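Local coordinates for protein diol-dehydratase (PDB 5I2A) that probably acts as a B12-independent glycyl radical enzyme that dehydrates 1,2-propanediol, within the pyruvate formate-lyase-like family, at residues Val19-Ala24 and Ile80-Cys85; Asp109-Ser114 and Ala339-Phe344. One frame throughout, in Å; residues are numbered along the deposited sequence. Where two conformers were deposited one is given.

Contact 1: residues Val19-Ala24 and Ile80-Cys85; sequences VDHLYA and IAPRGC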
ATOM      1  N   VAL A  19     -33.866 -25.502  17.073  1.00 19.49           N
ATOM      2  CA  VAL A  19     -33.854 -25.659  15.626  1.00 18.58           C
ATOM      3  C   VAL A  19     -35.073 -25.011  14.951  1.00 20.95           C
ATOM      4  O   VAL A  19     -34.926 -24.226  14.007  1.00 18.34           O
ATOM      5  CB  VAL A  19     -33.770 -27.142  15.237  1.00 19.63           C
ATOM      6  CG1 VAL A  19     -34.108 -27.325  13.777  1.00 17.53           C
ATOM      7  CG2 VAL A  19     -32.371 -27.677  15.533  1.00 15.02           C
ATOM      8  N   ASP A  20     -36.268 -25.320  15.448  1.00 17.41           N
ATOM      9  CA  ASP A  20     -37.494 -24.772  14.869  1.00 18.97           C
ATOM     10  C   ASP A  20     -37.497 -23.247  14.912  1.00 18.00           C
ATOM     11  O   ASP A  20     -37.997 -22.597  14.005  1.00 21.18           O
ATOM     12  CB  ASP A  20     -38.730 -25.311  15.601  1.00 18.54           C
ATOM     13  CG  ASP A  20     -38.955 -26.794  15.358  1.00 24.71           C
ATOM     14  OD1 ASP A  20     -38.465 -27.328  14.342  1.00 27.23           O
ATOM     15  OD2 ASP A  20     -39.626 -27.423  16.187  1.00 26.02           O
ATOM     16  N   HIS A  21     -36.945 -22.682  15.975  1.00 17.23           N
ATOM     17  CA  HIS A  21     -36.859 -21.232  16.071  1.00 18.77           C
ATOM     18  C   HIS A  21     -35.995 -20.642  14.938  1.00 19.81           C
ATOM     19  O   HIS A  21     -36.362 -19.626  14.358  1.00 19.16           O
ATOM     20  CB  HIS A  21     -36.310 -20.812  17.428  1.00 17.97           C
ATOM     21  CG  HIS A  21     -36.227 -19.328  17.607  1.00 19.79           C
ATOM     22  ND1 HIS A  21     -37.343 -18.521  17.661  1.00 19.31           N
ATOM     23  CD2 HIS A  21     -35.157 -18.502  17.718  1.00 15.85           C
ATOM     24  CE1 HIS A  21     -36.966 -17.263  17.818  1.00 17.60           C
ATOM     25  NE2 HIS A  21     -35.646 -17.223  17.852  1.00 18.88           N
ATOM     26  N   LEU A  22     -34.872 -21.278  14.611  1.00 16.08           N
ATOM     27  CA  LEU A  22     -34.030 -20.779  13.508  1.00 18.24           C
ATOM     28  C   LEU A  22     -34.836 -20.636  12.237  1.00 16.26           C
ATOM     29  O   LEU A  22     -34.648 -19.698  11.482  1.00 17.02           O
ATOM     30  CB  LEU A  22     -32.836 -21.709  13.216  1.00 13.50           C
ATOM     31  CG  LEU A  22     -31.727 -21.815  14.261  1.00 18.51           C
ATOM     32  CD1 LEU A  22     -30.480 -22.470  13.641  1.00 18.40           C
ATOM     33  CD2 LEU A  22     -31.386 -20.452  14.860  1.00 15.03           C
ATOM     34  N   TYR A  23     -35.742 -21.575  12.006  1.00 14.23           N
ATOM     35  CA  TYR A  23     -36.398 -21.647  10.712  1.00 16.19           C
ATOM     36  C   TYR A  23     -37.844 -21.122  10.701  1.00 18.72           C
ATOM     37  O   TYR A  23     -38.529 -21.263   9.708  1.00 16.36           O
ATOM     38  CB  TYR A  23     -36.360 -23.094  10.205  1.00 17.76           C
ATOM     39  CG  TYR A  23     -34.979 -23.530   9.731  1.00 20.51           C
ATOM     40  CD1 TYR A  23     -34.027 -24.024  10.625  1.00 18.14           C
ATOM     41  CD2 TYR A  23     -34.623 -23.429   8.391  1.00 17.27           C
ATOM     42  CE1 TYR A  23     -32.749 -24.415  10.182  1.00 18.43           C
ATOM     43  CE2 TYR A  23     -33.362 -23.814   7.948  1.00 16.68           C
ATOM     44  CZ  TYR A  23     -32.432 -24.303   8.841  1.00 16.73           C
ATOM     45  OH  TYR A  23     -31.183 -24.679   8.377  1.00 17.68           O
ATOM     46  N   ALA A  24     -38.279 -20.487  11.784  1.00 18.36           N
ATOM     47  CA  ALA A  24     -39.663 -20.020  11.885  1.00 21.37           C
ATOM     48  C   ALA A  24     -39.982 -18.967  10.828  1.00 24.30           C
ATOM     49  O   ALA A  24     -41.110 -18.898  10.348  1.00 23.49           O
ATOM     50  CB  ALA A  24     -39.944 -19.477  13.281  1.00 16.67           C
ATOM     51  N   ILE A  80     -30.540  -9.980  14.371  1.00 19.43           N
ATOM     52  CA  ILE A  80     -31.705 -10.183  15.209  1.00 16.47           C
ATOM     53  C   ILE A  80     -32.528 -11.329  14.620  1.00 18.14           C
ATOM     54  O   ILE A  80     -32.903 -12.251  15.334  1.00 17.10           O
ATOM     55  CB  ILE A  80     -32.534  -8.918  15.334  1.00 16.92           C
ATOM     56  CG1 ILE A  80     -31.694  -7.833  16.012  1.00 16.74           C
ATOM     57  CG2 ILE A  80     -33.821  -9.187  16.143  1.00 19.22           C
ATOM     58  CD1 ILE A  80     -31.065  -8.305  17.341  1.00 18.50           C
ATOM     59  N   ALA A  81     -32.764 -11.295  13.313  1.00 16.48           N
ATOM     60  CA  ALA A  81     -33.462 -12.395  12.650  1.00 15.10           C
ATOM     61  C   ALA A  81     -32.575 -13.632  12.577  1.00 16.59           C
ATOM     62  O   ALA A  81     -31.466 -13.557  12.078  1.00 18.26           O
ATOM     63  CB  ALA A  81     -33.904 -11.990  11.266  1.00 16.24           C
ATOM     64  N   PRO A  82     -33.067 -14.778  13.072  1.00 14.79           N
ATOM     65  CA  PRO A  82     -32.303 -16.023  12.942  1.00 15.19           C
ATOM     66  C   PRO A  82     -32.003 -16.353  11.478  1.00 14.89           C
ATOM     67  O   PRO A  82     -32.842 -16.105  10.618  1.00 16.41           O
ATOM     68  CB  PRO A  82     -33.222 -17.073  13.568  1.00 17.12           C
ATOM     69  CG  PRO A  82     -34.147 -16.269  14.499  1.00 15.52           C
ATOM     70  CD  PRO A  82     -34.359 -14.979  13.754  1.00 17.04           C
ATOM     71  N   ARG A  83     -30.804 -16.872  11.220  1.00 14.07           N
ATOM     72  CA  ARG A  83     -30.355 -17.204   9.861  1.00 15.31           C
ATOM     73  C   ARG A  83     -30.322 -15.988   8.939  1.00 13.71           C
ATOM     74  O   ARG A  83     -30.324 -16.127   7.722  1.00 16.66           O
ATOM     75  CB  ARG A  83     -31.226 -18.303   9.249  1.00 12.06           C
ATOM     76  CG  ARG A  83     -31.142 -19.622  10.026  1.00 14.65           C
ATOM     77  CD  ARG A  83     -31.982 -20.715   9.400  1.00 16.83           C
ATOM     78  NE  ARG A  83     -31.457 -21.169   8.121  1.00 17.54           N
ATOM     79  CZ  ARG A  83     -32.114 -21.088   6.967  1.00 19.31           C
ATOM     80  NH1 ARG A  83     -33.341 -20.568   6.925  1.00 14.38           N
ATOM     81  NH2 ARG A  83     -31.544 -21.550   5.854  1.00 18.27           N
ATOM     82  N   GLY A  84     -30.289 -14.800   9.530  1.00 13.57           N
ATOM     83  CA  GLY A  84     -30.219 -13.576   8.768  1.00 12.22           C
ATOM     84  C   GLY A  84     -28.775 -13.268   8.412  1.00 15.01           C
ATOM     85  O   GLY A  84     -27.874 -14.052   8.722  1.00 13.62           O
ATOM     86  N   CYS A  85     -28.548 -12.143   7.744  1.00 13.88           N
ATOM     87  CA  CYS A  85     -27.181 -11.705   7.507  1.00 15.34           C
ATOM     88  C   CYS A  85     -27.047 -10.195   7.601  1.00 14.19           C
ATOM     89  O   CYS A  85     -27.996  -9.449   7.341  1.00 16.38           O
ATOM     90  CB  CYS A  85     -26.683 -12.187   6.140  1.00 10.69           C
ATOM     91  SG  CYS A  85     -27.495 -11.387   4.723  1.00 16.26           S
TER
HETATM   92  O   HOH W   1     -34.685 -18.976   8.728  1.00 21.54           O
HETATM   93  O   HOH W   2     -30.283 -24.239   5.907  1.00 15.78           O
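Tyr23 OH is hydrogen-bonded at 2.7 Å to a water that also accepts a weak bond from Arg83 NH2. A second water bridges the segments, donating to Leu22 O at 2.8 Å and accepting from Arg83 NH1 at 2.8 Å. No direct hydrogen bond joins them. Pro82 CB also lies against Leu22 O (3.6 Å), and the Leu22 and Pro82 side chains touch, CD2 to CB, at 4.1 Å. In Arg83, chi1 (-63°) and an extended chi2 (-179°) carry CD over the Tyr23 ring centre in a CH-pi contact, 3.6 Å from the centroid; a bend at chi3 turns NE and the guanidinium over the CE2 side, roughly parallel to the ring. Arg83 has two conformers, so its side-chain contacts hold for one and are less certain. Arginine suits the place, its methylenes lying on leucine and tyrosine while its N-H groups reach water. Ala81 to Gly84 form a type II beta turn, closed by Gly84 N to Ala81 O (3.1 Å). Proline suits its second position; Arg83 takes the third with positive phi (60°), more usually glycine's. With Val321 of helix 309-323 also touching Leu22, the contact docks the C-terminal end of helix 14-22 on a type II turn.

Contact 2: residues Asp109-Ser114 and Ala339-Phe344; sequences DPFYIS and AGYSLF
Both key side chains, Asp109 (chi1 -71°) and Tyr341 (chi1 -60°), turn CG opposite their own carbonyl carbon, which brings the carboxylate to the backbone of the other loop and sends the phenol back alongside Asp109 to Pro110. Two loops of the pyruvate formate-lyase-like fold are thereby joined in a buried contact, in which one carboxylate receives two consecutive backbone N-H groups and an offset edge-to-face aromatic pair closes the flank. Gly340 N gives Asp109 OD1 a nearly straight bond of 2.7 Å on the syn lone pair, whereas Tyr341 N reaches Asp109 OD2 at 2.8 Å from above the carboxylate plane, in a more bent bond. An aspartate suits this spot because its two oxygens match the spacing of neighbouring amides, and these bonds probably help stabilise its negative charge in a buried setting. Glycine fits at 340, where the particular pair of backbone angles would jam a CB against the preceding carbonyl. The tyrosine is used at both ends: besides its backbone N-H, its hydroxyl donates to Pro110 O at 2.7 Å, in the carbonyl plane on a lone pair. Between them the Asp109 carboxyl carbon lies over one face of the Tyr341 ring, toward the rim. The edge of that ring points at the face of Phe111, centroids 5.6 Å apart and planes at 76°. Farther along 339-344, an ST turn shapes the backbone: Phe344 N donates to Ser342 OG at 2.9 Å, and that oxygen sits 3.6 Å above the centre of the Phe344 ring.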
ATOM      1  N   ASP A 109     -31.419 -19.217  -2.770  1.00 14.03           N
ATOM      2  CA  ASP A 109     -31.141 -18.575  -1.486  1.00 14.09           C
ATOM      3  C   ASP A 109     -31.824 -17.195  -1.339  1.00 17.64           C
ATOM      4  O   ASP A 109     -31.144 -16.182  -1.208  1.00 16.21           O
ATOM      5  CB  ASP A 109     -29.615 -18.417  -1.277  1.00 13.61           C
ATOM      6  CG  ASP A 109     -28.889 -19.763  -1.021  1.00 16.64           C
ATOM      7  OD1 ASP A 109     -29.430 -20.840  -1.358  1.00 18.03           O
ATOM      8  OD2 ASP A 109     -27.750 -19.735  -0.498  1.00 16.74           O
ATOM      9  N   PRO A 110     -33.168 -17.160  -1.346  1.00 20.42           N
ATOM     10  CA  PRO A 110     -33.852 -15.872  -1.165  1.00 14.15           C
ATOM     11  C   PRO A 110     -33.663 -15.299   0.245  1.00 18.75           C
ATOM     12  O   PRO A 110     -33.451 -16.050   1.196  1.00 19.95           O
ATOM     13  CB  PRO A 110     -35.327 -16.214  -1.423  1.00 17.04           C
ATOM     14  CG  PRO A 110     -35.438 -17.709  -1.034  1.00 17.81           C
ATOM     15  CD  PRO A 110     -34.115 -18.286  -1.503  1.00 15.37           C
ATOM     16  N   PHE A 111     -33.721 -13.975   0.358  1.00 15.54           N
ATOM     17  CA  PHE A 111     -33.647 -13.269   1.637  1.00 18.28           C
ATOM     18  C   PHE A 111     -34.744 -12.205   1.708  1.00 20.85           C
ATOM     19  O   PHE A 111     -34.970 -11.493   0.730  1.00 17.01           O
ATOM     20  CB  PHE A 111     -32.294 -12.567   1.827  1.00 16.03           C
ATOM     21  CG  PHE A 111     -31.162 -13.466   2.235  1.00 13.87           C
ATOM     22  CD1 PHE A 111     -30.496 -14.241   1.299  1.00 15.89           C
ATOM     23  CD2 PHE A 111     -30.727 -13.489   3.547  1.00 14.38           C
ATOM     24  CE1 PHE A 111     -29.423 -15.050   1.667  1.00 12.76           C
ATOM     25  CE2 PHE A 111     -29.665 -14.309   3.927  1.00 16.41           C
ATOM     26  CZ  PHE A 111     -29.012 -15.090   2.977  1.00 14.73           C
ATOM     27  N   TYR A 112     -35.394 -12.065   2.859  1.00 18.25           N
ATOM     28  CA  TYR A 112     -36.316 -10.950   3.054  1.00 18.91           C
ATOM     29  C   TYR A 112     -35.539  -9.678   3.354  1.00 18.97           C
ATOM     30  O   TYR A 112     -34.548  -9.712   4.063  1.00 20.06           O
ATOM     31  CB  TYR A 112     -37.315 -11.236   4.186  1.00 19.35           C
ATOM     32  CG  TYR A 112     -38.114 -10.012   4.617  1.00 18.59           C
ATOM     33  CD1 TYR A 112     -39.077  -9.452   3.787  1.00 21.57           C
ATOM     34  CD2 TYR A 112     -37.903  -9.426   5.852  1.00 20.71           C
ATOM     35  CE1 TYR A 112     -39.816  -8.328   4.184  1.00 19.71           C
ATOM     36  CE2 TYR A 112     -38.624  -8.308   6.256  1.00 22.63           C
ATOM     37  CZ  TYR A 112     -39.579  -7.768   5.421  1.00 22.89           C
ATOM     38  OH  TYR A 112     -40.284  -6.668   5.837  1.00 25.70           O
ATOM     39  N   ILE A 113     -35.977  -8.559   2.788  1.00 18.35           N
ATOM     40  CA  ILE A 113     -35.422  -7.267   3.153  1.00 17.30           C
ATOM     41  C   ILE A 113     -36.542  -6.216   3.230  1.00 17.13           C
ATOM     42  O   ILE A 113     -37.334  -6.062   2.303  1.00 20.47           O
ATOM     43  CB  ILE A 113     -34.303  -6.823   2.163  1.00 15.77           C
ATOM     44  CG1 ILE A 113     -33.690  -5.491   2.600  1.00 16.13           C
ATOM     45  CG2 ILE A 113     -34.816  -6.757   0.726  1.00 13.53           C
ATOM     46  CD1 ILE A 113     -32.465  -5.062   1.747  1.00 15.58           C
ATOM     47  N   SER A 114     -36.608  -5.518   4.359  1.00 16.94           N
ATOM     48  CA  SER A 114     -37.695  -4.578   4.620  1.00 22.84           C
ATOM     49  C   SER A 114     -37.459  -3.276   3.886  1.00 23.15           C
ATOM     50  O   SER A 114     -36.342  -3.002   3.457  1.00 20.47           O
ATOM     51  CB  SER A 114     -37.834  -4.302   6.113  1.00 17.55           C
ATOM     52  OG  SER A 114     -36.764  -3.495   6.580  1.00 18.36           O
ATOM     53  N   ALA A 339     -25.218 -22.691  -3.456  1.00 15.25           N
ATOM     54  CA  ALA A 339     -26.648 -22.708  -3.117  1.00 16.41           C
ATOM     55  C   ALA A 339     -26.913 -23.497  -1.839  1.00 15.74           C
ATOM     56  O   ALA A 339     -26.244 -24.483  -1.580  1.00 15.43           O
ATOM     57  CB  ALA A 339     -27.448 -23.288  -4.262  1.00 11.38           C
ATOM     58  N   GLY A 340     -27.896 -23.066  -1.057  1.00 14.44           N
ATOM     59  CA  GLY A 340     -28.297 -23.807   0.134  1.00 15.74           C
ATOM     60  C   GLY A 340     -27.939 -23.104   1.435  1.00 11.76           C
ATOM     61  O   GLY A 340     -27.974 -23.708   2.490  1.00 12.63           O
ATOM     62  N   TYR A 341     -27.586 -21.827   1.345  1.00 11.54           N
ATOM     63  CA  TYR A 341     -27.261 -21.007   2.516  1.00 13.71           C
ATOM     64  C   TYR A 341     -26.039 -21.483   3.318  1.00 16.08           C
ATOM     65  O   TYR A 341     -25.886 -21.098   4.463  1.00 16.33           O
ATOM     66  CB  TYR A 341     -28.456 -20.931   3.473  1.00 14.51           C
ATOM     67  CG  TYR A 341     -29.728 -20.341   2.893  1.00 12.65           C
ATOM     68  CD1 TYR A 341     -29.825 -18.991   2.620  1.00  9.52           C
ATOM     69  CD2 TYR A 341     -30.841 -21.142   2.661  1.00 14.82           C
ATOM     70  CE1 TYR A 341     -30.992 -18.440   2.112  1.00 13.25           C
ATOM     71  CE2 TYR A 341     -32.023 -20.604   2.164  1.00 18.17           C
ATOM     72  CZ  TYR A 341     -32.093 -19.253   1.894  1.00 17.35           C
ATOM     73  OH  TYR A 341     -33.248 -18.721   1.395  1.00 15.11           O
ATOM     74  N   SER A 342     -25.184 -22.323   2.738  1.00 12.92           N
ATOM     75  CA  SER A 342     -24.028 -22.821   3.471  1.00 11.20           C
ATOM     76  C   SER A 342     -22.978 -21.726   3.717  1.00 15.39           C
ATOM     77  O   SER A 342     -22.829 -20.783   2.925  1.00 14.64           O
ATOM     78  CB  SER A 342     -23.364 -23.996   2.735  1.00 12.46           C
ATOM     79  OG  SER A 342     -22.408 -24.613   3.588  1.00 14.56           O
ATOM     80  N   LEU A 343     -22.263 -21.877   4.825  1.00 13.34           N
ATOM     81  CA  LEU A 343     -21.062 -21.105   5.121  1.00 13.46           C
ATOM     82  C   LEU A 343     -19.833 -22.027   5.102  1.00 12.68           C
ATOM     83  O   LEU A 343     -18.725 -21.598   5.431  1.00 11.90           O
ATOM     84  CB  LEU A 343     -21.196 -20.398   6.482  1.00 12.69           C
ATOM     85  CG  LEU A 343     -22.187 -19.223   6.472  1.00 15.67           C
ATOM     86  CD1 LEU A 343     -22.317 -18.579   7.856  1.00 14.57           C
ATOM     87  CD2 LEU A 343     -21.736 -18.197   5.457  1.00 11.92           C
ATOM     88  N   PHE A 344     -20.063 -23.293   4.735  1.00 12.22           N
ATOM     89  CA  PHE A 344     -18.999 -24.280   4.553  1.00 11.77           C
ATOM     90  C   PHE A 344     -18.052 -24.326   5.753  1.00 12.52           C
ATOM     91  O   PHE A 344     -16.835 -24.233   5.607  1.00 12.64           O
ATOM     92  CB  PHE A 344     -18.228 -23.968   3.257  1.00 12.06           C
ATOM     93  CG  PHE A 344     -19.139 -23.690   2.091  1.00 12.68           C
ATOM     94  CD1 PHE A 344     -19.620 -24.730   1.310  1.00  9.25           C
ATOM     95  CD2 PHE A 344     -19.583 -22.394   1.831  1.00 11.65           C
ATOM     96  CE1 PHE A 344     -20.503 -24.477   0.258  1.00 14.75           C
ATOM     97  CE2 PHE A 344     -20.467 -22.137   0.779  1.00 12.53           C
ATOM     98  CZ  PHE A 344     -20.915 -23.171  -0.013  1.00  8.74           C
TER

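How the contacts relate
The centres of contacts 1 and 2 lie 11 Å apart, and the two meet through 80-85. Arg83, which carries contact 1 against Tyr23, also makes a cation-pi interaction with Tyr341 of contact 2; in the conformer modelled here its NH2 is 3.3 Å from Tyr341 CD2. Beside it, Cys85 SG packs 3.7 Å from Phe111 CE2. Contact 1 is the more peripheral, its centre about 22 Å from the chain centre, and the nearest atoms of the Tyr23 side chain and a bound PEG, probably from crystallisation, are about 3 Å apart. Contact 2, its centre about 14 Å from the chain centre, adjoins the glycyl radical loop: Ala339 and Phe344 both meet Tyr818, next to Gly817, the predicted radical site.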